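Local coordinates for protein acetylene hydratase (Pelobacter acetylenicus, PDB 2E7Z) that catalyses the hydration of acetylene to acetaldehyde, a non-redox reaction, with a tungsten bis-molybdopterin guanine dinucleotide cofactor and a [4Fe-4S] cluster, at residues A[13-18]-A[40-45]; A[25-30]-A[457-462]. All blocks are in the same frame, centred on the assembly; numbering follows the deposited sequence.

In the fold
Both interactions lie in the N-terminal iron-sulfur region, with centres about 8 Å apart and on the same side of the chain's centre. They share one three-stranded antiparallel sheet, in the order 2-5, 14-19, 25-29. Interaction 1 uses the middle strand, interaction 2 the edge strand 25-29. Backbone hydrogen bonds join the two strands, among them Glu-16 N to Lys-28 O at 2.8 Å. Along the chain the segments alternate: 13-18, 25-30, 40-45, then 457-462 more than 400 residues later. Interaction 1 supplies two of the four cysteine ligands of the cluster. Interaction 2 sets the same small sheet against a loop that binds the guanine of one cofactor dinucleotide.

Interaction 1: A[13-18]-A[40-45]; sequences CVVEAE and NSICMK. With SF4 (iron/sulfur cluster), chain D; MGD (2-amino-5,6-dimercapto-7-methyl-3,7,8a,9-tetrahydro-8-oxa-1,3,9,10-tetraaza-anthracen-4-one guanosine dinucleotide), chain F.
Val-15 lays its CG1 methyl against the end of Ile-42. CG1 of Val-15 lies 3.8 Å from CD1 of Ile-42 and 3.9 Å from CG1 of Ile-42. This pair sits beside the [4Fe-4S] site of the DMSO reductase family, where Cys-6, Cys-9, Cys-13 and Cys-43 hold the cluster. The two side chains cross at about a right angle. Ile-42 reaches the valine because CG1 stands anti to the backbone N (chi1 -162°) and the chain runs on extended to CD1. Ile-42 also passes close to the cluster, with its CA 3.8 Å from sulfide S4 of SF4. Thr-27 and Ser-29 of strand 25-29 touch this isoleucine too.

The backbones are linked through water. One water molecule donates to Val-14 O at 2.6 Å and to Ser-41 O at 2.8 Å. CB of Cys-13 and CG1 of Val-15 both pack near that same Ser-41 carbonyl. The hydroxyl of Ser-41 turns instead to Pro-38 and Asn-181.

The cluster also joins the segments. Cys-13 SG binds iron FE3 and Cys-43 SG binds iron FE1, so the two segments hold different corners of the cube. Cys-43 is also the N-cap of helix 44-47. Two residues on, in the first turn of that helix, Lys-45 bends at chi3 and chi4 and lies between cluster and pterin. Its NZ hydrogen-bonds Asp-605 O. CE of Lys-45 lies 3.7 Å from sulfide S3, and NZ of Lys-45 comes within 2.9 Å of pterin amine N19 of MGD (chain F).

Interaction 2: A[25-30]-A[457-462]; sequences IQTKSI and DHWLER. With MGD (2-amino-5,6-dimercapto-7-methyl-3,7,8a,9-tetrahydro-8-oxa-1,3,9,10-tetraaza-anthracen-4-one guanosine dinucleotide), chain E.
Ile-25 and Leu-460 reach toward each other tip to tip, with CD1 of Ile-25 4.1 Å from CB of Leu-460. CD1 of the isoleucine meets CB and CD1 of the leucine, while CG2 faces both leucine methyls. Thr-27 extends the patch from the next inward-facing position of strand 25-29. Its OG1 lies between backbone N and carbonyl carbon (chi1 47°), and CG2 of Thr-27 comes to 4.0 Å from Leu-460 CD2. The same methyl approaches CH2 of Trp-459 obliquely. The hydroxyl of Thr-27 goes to Ser-46 O, and the indole NE1 of Trp-459 to Ser-8.

Within the loop, Leu-460 N gives a nearly straight bond to His-458 ND1, 3.0 Å long at 169°, though it meets the ring tilted from its plane. CE1 of His-458 and CG of Leu-460 both lie over one face of the indole. Glu-461 OE1 accepts from His-458 N, and OE2 of Glu-461 forms salt bridges with Arg-53 and Arg-58.

CG of Arg-462 lies between its backbone N and carbonyl carbon (chi1 64°), and the extended chain carries the guanidinium to the guanine. NH1 and NH2 of Arg-462 both donate to O6 of MGD (chain E), the bond from NH2 being 2.9 Å. NH2 also makes a salt bridge to Asp-457 OD1, which lies near the guanidinium plane although the carboxylate is met from above its own plane. Backbone N of Trp-459 sits over the centre of one guanidinium face. With a leucine in place of Arg-462 both these N-H donors are lost, so the guanine would probably be held less firmly and Asp-457 OD1 left without its charged mate. The small N-terminal sheet thus backs a loop whose aspartate and arginine belong to the guanine dinucleotide site of this DMSO reductase family bis-MGD enzyme.

Interaction 1: A[13-18]-A[40-45]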
loop_
_atom_site.group_PDB
_atom_site.type_symbol
_atom_site.label_atom_id
_atom_site.label_comp_id
_atom_site.label_asym_id
_atom_site.label_seq_id
_atom_site.Cartn_x
_atom_site.Cartn_y
_atom_site.Cartn_z
ATOM N N CYS A 13 -0.889 -15.508 0.472
ATOM C CA CYS A 13 -1.049 -16.892 0.917
ATOM C C CYS A 13 -0.489 -17.830 -0.145
ATOM O O CYS A 13 -0.697 -17.618 -1.339
ATOM C CB CYS A 13 -2.528 -17.247 1.025
ATOM S SG CYS A 13 -3.509 -16.117 2.056
ATOM N N VAL A 14 0.193 -18.885 0.295
ATOM C CA VAL A 14 0.599 -19.937 -0.629
ATOM C C VAL A 14 -0.512 -20.977 -0.713
ATOM O O VAL A 14 -0.936 -21.525 0.314
ATOM C CB VAL A 14 1.943 -20.559 -0.230
ATOM C CG1 VAL A 14 2.379 -21.644 -1.253
ATOM C CG2 VAL A 14 3.006 -19.457 -0.124
ATOM N N VAL A 15 -0.989 -21.209 -1.934
ATOM C CA VAL A 15 -2.104 -22.104 -2.198
ATOM C C VAL A 15 -1.623 -23.257 -3.071
ATOM O O VAL A 15 -0.461 -23.296 -3.497
ATOM C CB VAL A 15 -3.305 -21.342 -2.879
ATOM C CG1 VAL A 15 -3.827 -20.205 -1.993
ATOM C CG2 VAL A 15 -2.910 -20.778 -4.236
ATOM N N GLU A 16 -2.511 -24.208 -3.323
ATOM C CA GLU A 16 -2.209 -25.272 -4.256
ATOM C C GLU A 16 -3.092 -25.086 -5.484
ATOM O O GLU A 16 -4.217 -24.602 -5.377
ATOM C CB GLU A 16 -2.380 -26.646 -3.605
ATOM C CG GLU A 16 -1.150 -27.040 -2.768
ATOM C CD GLU A 16 -1.231 -28.441 -2.182
ATOM O OE1 GLU A 16 -2.362 -28.924 -1.987
ATOM O OE2 GLU A 16 -0.158 -29.047 -1.908
ATOM N N ALA A 17 -2.551 -25.411 -6.654
ATOM C CA ALA A 17 -3.311 -25.315 -7.896
ATOM C C ALA A 17 -3.091 -26.545 -8.726
ATOM O O ALA A 17 -2.011 -27.144 -8.705
ATOM C CB ALA A 17 -2.899 -24.086 -8.695
ATOM N N GLU A 18 -4.121 -26.901 -9.480
ATOM C CA GLU A 18 -4.039 -28.021 -10.391
ATOM C C GLU A 18 -4.915 -27.770 -11.607
ATOM O O GLU A 18 -6.052 -27.313 -11.480
ATOM C CB GLU A 18 -4.510 -29.291 -9.692
ATOM C CG GLU A 18 -4.208 -30.540 -10.479
ATOM C CD GLU A 18 -4.676 -31.800 -9.782
ATOM O OE1 GLU A 18 -5.526 -31.709 -8.855
ATOM O OE2 GLU A 18 -4.189 -32.885 -10.173
ATOM N N ASN A 40 -6.000 -24.042 5.748
ATOM C CA ASN A 40 -7.297 -23.417 5.448
ATOM C C ASN A 40 -7.177 -21.938 5.106
ATOM O O ASN A 40 -8.103 -21.150 5.359
ATOM C CB ASN A 40 -8.268 -23.637 6.618
ATOM C CG ASN A 40 -8.214 -25.059 7.129
ATOM O OD1 ASN A 40 -7.934 -25.311 8.309
ATOM N ND2 ASN A 40 -8.437 -26.005 6.228
ATOM N N SER A 41 -6.039 -21.568 4.522
ATOM C CA SER A 41 -5.833 -20.185 4.092
ATOM C C SER A 41 -6.052 -20.022 2.579
ATOM O O SER A 41 -5.103 -20.006 1.787
ATOM C CB SER A 41 -4.459 -19.675 4.533
ATOM O OG SER A 41 -4.295 -19.713 5.955
ATOM N N ILE A 42 -7.319 -19.933 2.190
ATOM C CA ILE A 42 -7.700 -19.516 0.846
ATOM C C ILE A 42 -9.051 -18.819 0.916
ATOM O O ILE A 42 -9.888 -19.188 1.751
ATOM C CB ILE A 42 -7.720 -20.688 -0.163
ATOM C CG1 ILE A 42 -7.680 -20.126 -1.588
ATOM C CG2 ILE A 42 -8.942 -21.606 0.067
ATOM C CD1 ILE A 42 -7.446 -21.135 -2.685
ATOM N N CYS A 43 -9.266 -17.816 0.069
ATOM C CA CYS A 43 -10.528 -17.061 0.082
ATOM C C CYS A 43 -11.205 -17.123 -1.279
ATOM O O CYS A 43 -10.656 -17.694 -2.218
ATOM C CB CYS A 43 -10.269 -15.604 0.484
ATOM S SG CYS A 43 -9.529 -14.635 -0.862
ATOM N N MET A 44 -12.412 -16.556 -1.387
ATOM C CA MET A 44 -13.169 -16.605 -2.624
ATOM C C MET A 44 -12.417 -15.963 -3.791
ATOM O O MET A 44 -12.577 -16.389 -4.914
ATOM C CB MET A 44 -14.565 -15.981 -2.474
ATOM C CG MET A 44 -14.525 -14.530 -2.005
ATOM S SD MET A 44 -16.186 -13.840 -1.892
ATOM C CE MET A 44 -16.894 -14.714 -0.495
ATOM N N LYS A 45 -11.595 -14.942 -3.520
ATOM C CA LYS A 45 -10.878 -14.269 -4.613
ATOM C C LYS A 45 -9.900 -15.224 -5.273
ATOM O O LYS A 45 -9.756 -15.223 -6.496
ATOM C CB LYS A 45 -10.155 -13.003 -4.120
ATOM C CG LYS A 45 -11.151 -11.979 -3.560
ATOM C CD LYS A 45 -10.502 -10.677 -3.097
ATOM C CE LYS A 45 -9.527 -10.863 -1.948
ATOM N NZ LYS A 45 -10.175 -11.427 -0.727
HETATM FE FE1 SF4 D . -7.251 -14.593 -0.526
HETATM FE FE2 SF4 D . -5.139 -14.871 -2.167
HETATM FE FE3 SF4 D . -4.802 -15.010 0.516
HETATM FE FE4 SF4 D . -5.341 -12.660 -0.653
HETATM S S1 SF4 D . -3.458 -13.860 -0.975
HETATM S S2 SF4 D . -6.315 -13.487 1.289
HETATM S S3 SF4 D . -6.743 -13.293 -2.382
HETATM S S4 SF4 D . -6.033 -16.483 -0.771
HETATM P PB MGD F . -10.692 -1.938 5.673
HETATM O O1B MGD F . -11.420 -3.234 5.433
HETATM O O2B MGD F . -10.776 -0.866 4.625
HETATM O O3B MGD F . -9.127 -2.216 5.919
HETATM O O3A MGD F . -7.391 -3.969 5.603
HETATM P PA MGD F . -8.402 -3.409 6.711
HETATM O O1A MGD F . -7.581 -2.712 7.766
HETATM O O2A MGD F . -9.313 -4.549 7.125
HETATM O "O5'" MGD F . -11.208 -1.323 7.070
HETATM C "C5'" MGD F . -11.187 -2.194 8.185
HETATM C "C4'" MGD F . -11.632 -1.439 9.424
HETATM O "O4'" MGD F . -10.859 -0.243 9.572
HETATM C "C3'" MGD F . -13.096 -1.020 9.321
HETATM O "O3'" MGD F . -13.864 -1.774 10.260
HETATM C "C2'" MGD F . -13.099 0.454 9.662
HETATM O "O2'" MGD F . -14.118 0.843 10.581
HETATM C "C1'" MGD F . -11.717 0.631 10.278
HETATM N N9 MGD F . -11.247 2.030 10.280
HETATM C C8 MGD F . -11.466 2.982 9.354
HETATM N N7 MGD F . -10.873 4.158 9.685
HETATM C C5 MGD F . -10.275 3.953 10.885
HETATM C C6 MGD F . -9.471 4.753 11.833
HETATM O O6 MGD F . -9.239 5.961 11.612
HETATM N N1 MGD F . -9.021 4.148 12.943
HETATM C C2 MGD F . -9.266 2.853 13.229
HETATM N N2 MGD F . -8.760 2.322 14.368
HETATM N N3 MGD F . -9.997 2.056 12.399
HETATM C C4 MGD F . -10.507 2.550 11.255
HETATM C C10 MGD F . -6.672 -3.171 4.665
HETATM C C11 MGD F . -6.006 -4.209 3.766
HETATM O O11 MGD F . -7.000 -5.140 3.307
HETATM C C12 MGD F . -5.255 -3.604 2.598
HETATM S S12 MGD F . -4.445 -2.125 2.770
HETATM C C13 MGD F . -5.210 -4.221 1.405
HETATM S S13 MGD F . -4.239 -3.670 0.117
HETATM C C14 MGD F . -6.053 -5.423 1.129
HETATM N N15 MGD F . -7.259 -5.044 0.403
HETATM C C16 MGD F . -8.249 -5.959 0.314
HETATM C C17 MGD F . -9.336 -5.891 -0.685
HETATM O O17 MGD F . -9.398 -4.950 -1.511
HETATM N N18 MGD F . -10.264 -6.865 -0.669
HETATM C C19 MGD F . -10.246 -7.882 0.220
HETATM N N19 MGD F . -11.214 -8.820 0.152
HETATM N N20 MGD F . -9.285 -8.005 1.171
HETATM C C21 MGD F . -8.295 -7.093 1.259
HETATM N N22 MGD F . -7.348 -7.206 2.206
HETATM C C23 MGD F . -6.424 -6.118 2.448
HETATM O O HOH W 1 -3.314 -22.043 1.323
#

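Interaction 2: A[25-30]-A[457-462]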
loop_
_atom_site.group_PDB
_atom_site.type_symbol
_atom_site.label_atom_id
_atom_site.label_comp_id
_atom_site.label_asym_id
_atom_site.label_seq_id
_atom_site.Cartn_x
_atom_site.Cartn_y
_atom_site.Cartn_z
ATOM N N ILE A 25 -8.331 -24.261 -14.037
ATOM C CA ILE A 25 -7.411 -24.369 -12.916
ATOM C C ILE A 25 -8.179 -24.317 -11.608
ATOM O O ILE A 25 -8.857 -23.316 -11.309
ATOM C CB ILE A 25 -6.319 -23.263 -12.942
ATOM C CG1 ILE A 25 -5.589 -23.305 -14.287
ATOM C CG2 ILE A 25 -5.377 -23.446 -11.755
ATOM C CD1 ILE A 25 -4.659 -22.126 -14.528
ATOM N N GLN A 26 -8.057 -25.378 -10.822
ATOM C CA GLN A 26 -8.647 -25.416 -9.510
ATOM C C GLN A 26 -7.605 -24.986 -8.484
ATOM O O GLN A 26 -6.493 -25.529 -8.446
ATOM C CB GLN A 26 -9.156 -26.824 -9.205
ATOM C CG GLN A 26 -9.600 -27.021 -7.766
ATOM C CD GLN A 26 -9.861 -28.477 -7.447
ATOM O OE1 GLN A 26 -11.001 -28.883 -7.285
ATOM N NE2 GLN A 26 -8.798 -29.277 -7.384
ATOM N N THR A 27 -7.963 -23.995 -7.669
ATOM C CA THR A 27 -7.116 -23.535 -6.568
ATOM C C THR A 27 -7.733 -23.928 -5.228
ATOM O O THR A 27 -8.962 -23.887 -5.068
ATOM C CB THR A 27 -6.938 -22.017 -6.604
ATOM O OG1 THR A 27 -8.221 -21.406 -6.799
ATOM C CG2 THR A 27 -5.996 -21.607 -7.739
ATOM N N LYS A 28 -6.888 -24.349 -4.291
ATOM C CA LYS A 28 -7.334 -24.732 -2.949
ATOM C C LYS A 28 -6.283 -24.415 -1.894
ATOM O O LYS A 28 -5.126 -24.141 -2.223
ATOM C CB LYS A 28 -7.720 -26.211 -2.906
ATOM C CG LYS A 28 -6.585 -27.176 -3.152
ATOM C CD LYS A 28 -7.082 -28.625 -3.100
ATOM C CE LYS A 28 -8.264 -28.854 -4.041
ATOM N NZ LYS A 28 -8.625 -30.304 -4.153
ATOM N N SER A 29 -6.680 -24.408 -0.624
ATOM C CA SER A 29 -5.734 -24.180 0.444
ATOM C C SER A 29 -4.685 -25.280 0.401
ATOM O O SER A 29 -4.981 -26.434 0.055
ATOM C CB SER A 29 -6.407 -24.087 1.822
ATOM O OG SER A 29 -7.077 -25.285 2.145
ATOM N N ILE A 30 -3.447 -24.899 0.667
ATOM C CA ILE A 30 -2.348 -25.842 0.575
ATOM C C ILE A 30 -2.589 -27.019 1.530
ATOM O O ILE A 30 -2.876 -26.835 2.715
ATOM C CB ILE A 30 -0.994 -25.132 0.787
ATOM C CG1 ILE A 30 0.161 -26.073 0.419
ATOM C CG2 ILE A 30 -0.873 -24.567 2.199
ATOM C CD1 ILE A 30 1.390 -25.338 -0.024
ATOM N N ASP A 457 0.652 -10.911 -17.920
ATOM C CA ASP A 457 0.389 -12.246 -17.420
ATOM C C ASP A 457 -0.345 -12.201 -16.071
ATOM O O ASP A 457 -0.526 -11.146 -15.470
ATOM C CB ASP A 457 1.653 -13.130 -17.396
ATOM C CG ASP A 457 2.731 -12.644 -16.443
ATOM O OD1 ASP A 457 2.512 -11.671 -15.721
ATOM O OD2 ASP A 457 3.790 -13.312 -16.446
ATOM N N HIS A 458 -0.792 -13.370 -15.624
ATOM C CA HIS A 458 -1.557 -13.532 -14.412
ATOM C C HIS A 458 -0.767 -14.435 -13.444
ATOM O O HIS A 458 0.136 -15.194 -13.845
ATOM C CB HIS A 458 -2.912 -14.155 -14.830
ATOM C CG HIS A 458 -3.846 -14.441 -13.700
ATOM N ND1 HIS A 458 -3.752 -15.574 -12.916
ATOM C CD2 HIS A 458 -4.896 -13.729 -13.218
ATOM C CE1 HIS A 458 -4.711 -15.548 -12.005
ATOM N NE2 HIS A 458 -5.419 -14.440 -12.165
ATOM N N TRP A 459 -1.077 -14.348 -12.157
ATOM C CA TRP A 459 -0.321 -15.113 -11.166
ATOM C C TRP A 459 -0.363 -16.640 -11.335
ATOM O O TRP A 459 0.492 -17.330 -10.796
ATOM C CB TRP A 459 -0.689 -14.687 -9.735
ATOM C CG TRP A 459 -2.074 -14.979 -9.247
ATOM C CD1 TRP A 459 -3.131 -14.112 -9.226
ATOM C CD2 TRP A 459 -2.515 -16.173 -8.577
ATOM N NE1 TRP A 459 -4.233 -14.730 -8.628
ATOM C CE2 TRP A 459 -3.866 -15.984 -8.216
ATOM C CE3 TRP A 459 -1.894 -17.386 -8.246
ATOM C CZ2 TRP A 459 -4.599 -16.967 -7.540
ATOM C CZ3 TRP A 459 -2.619 -18.341 -7.565
ATOM C CH2 TRP A 459 -3.952 -18.129 -7.227
ATOM N N LEU A 460 -1.353 -17.167 -12.049
ATOM C CA LEU A 460 -1.412 -18.611 -12.327
ATOM C C LEU A 460 -0.560 -18.961 -13.560
ATOM O O LEU A 460 -0.536 -20.118 -13.994
ATOM C CB LEU A 460 -2.884 -19.072 -12.517
ATOM C CG LEU A 460 -3.684 -19.132 -11.212
ATOM C CD1 LEU A 460 -5.191 -19.277 -11.556
ATOM C CD2 LEU A 460 -3.219 -20.298 -10.342
ATOM N N GLU A 461 0.123 -17.955 -14.125
ATOM C CA GLU A 461 0.860 -18.118 -15.373
ATOM C C GLU A 461 2.339 -17.786 -15.242
ATOM O O GLU A 461 3.030 -17.579 -16.261
ATOM C CB GLU A 461 0.267 -17.223 -16.465
ATOM C CG GLU A 461 -1.232 -17.443 -16.721
ATOM C CD GLU A 461 -1.845 -16.377 -17.622
ATOM O OE1 GLU A 461 -1.274 -15.256 -17.737
ATOM O OE2 GLU A 461 -2.904 -16.675 -18.214
ATOM N N ARG A 462 2.853 -17.723 -14.013
ATOM C CA ARG A 462 4.227 -17.266 -13.844
ATOM C C ARG A 462 4.920 -17.840 -12.619
ATOM O O ARG A 462 4.292 -18.021 -11.573
ATOM C CB ARG A 462 4.252 -15.729 -13.774
ATOM C CG ARG A 462 3.508 -15.123 -12.549
ATOM C CD ARG A 462 3.373 -13.625 -12.724
ATOM N NE ARG A 462 2.641 -12.995 -11.627
ATOM C CZ ARG A 462 1.743 -12.019 -11.798
ATOM N NH1 ARG A 462 1.134 -11.487 -10.749
ATOM N NH2 ARG A 462 1.480 -11.548 -13.019
HETATM P PB MGD E . -5.666 -0.847 -8.182
HETATM O O1B MGD E . -5.657 0.661 -8.131
HETATM O O2B MGD E . -6.955 -1.583 -8.151
HETATM O O3B MGD E . -4.788 -1.476 -6.996
HETATM O O3A MGD E . -3.301 -0.198 -5.427
HETATM P PA MGD E . -3.240 -1.303 -6.601
HETATM O O1A MGD E . -2.825 -2.648 -6.083
HETATM O O2A MGD E . -2.471 -0.658 -7.714
HETATM O "O5'" MGD E . -4.862 -1.242 -9.523
HETATM C "C5'" MGD E . -4.339 -2.553 -9.653
HETATM C "C4'" MGD E . -4.373 -2.877 -11.133
HETATM O "O4'" MGD E . -3.576 -4.056 -11.327
HETATM C "C3'" MGD E . -5.753 -3.279 -11.642
HETATM O "O3'" MGD E . -6.108 -2.427 -12.745
HETATM C "C2'" MGD E . -5.649 -4.759 -12.070
HETATM O "O2'" MGD E . -6.430 -5.151 -13.216
HETATM C "C1'" MGD E . -4.177 -4.865 -12.365
HETATM N N9 MGD E . -3.567 -6.191 -12.189
HETATM C C8 MGD E . -3.827 -7.101 -11.218
HETATM N N7 MGD E . -3.002 -8.156 -11.318
HETATM C C5 MGD E . -2.147 -7.885 -12.328
HETATM C C6 MGD E . -1.025 -8.548 -12.970
HETATM O O6 MGD E . -0.619 -9.662 -12.578
HETATM N N1 MGD E . -0.434 -7.878 -13.973
HETATM C C2 MGD E . -0.851 -6.721 -14.476
HETATM N N2 MGD E . -0.152 -6.153 -15.502
HETATM N N3 MGD E . -1.876 -6.062 -13.944
HETATM C C4 MGD E . -2.523 -6.601 -12.890
HETATM C C10 MGD E . -3.546 -0.654 -4.096
HETATM C C11 MGD E . -3.191 0.491 -3.172
HETATM O O11 MGD E . -4.159 1.506 -3.428
HETATM C C12 MGD E . -3.250 0.036 -1.734
HETATM S S12 MGD E . -2.353 -1.350 -1.287
HETATM C C13 MGD E . -3.938 0.735 -0.816
HETATM S S13 MGD E . -4.131 0.186 0.784
HETATM C C14 MGD E . -4.610 2.038 -1.122
HETATM N N15 MGD E . -6.060 1.923 -1.119
HETATM C C16 MGD E . -6.706 3.061 -1.506
HETATM C C17 MGD E . -8.019 3.480 -0.999
HETATM O O17 MGD E . -8.621 2.789 -0.147
HETATM N N18 MGD E . -8.537 4.630 -1.475
HETATM C C19 MGD E . -7.907 5.409 -2.390
HETATM N N19 MGD E . -8.482 6.546 -2.834
HETATM N N20 MGD E . -6.720 5.068 -2.909
HETATM C C21 MGD E . -6.095 3.956 -2.505
HETATM N N22 MGD E . -4.897 3.651 -3.011
HETATM C C23 MGD E . -4.105 2.564 -2.476
#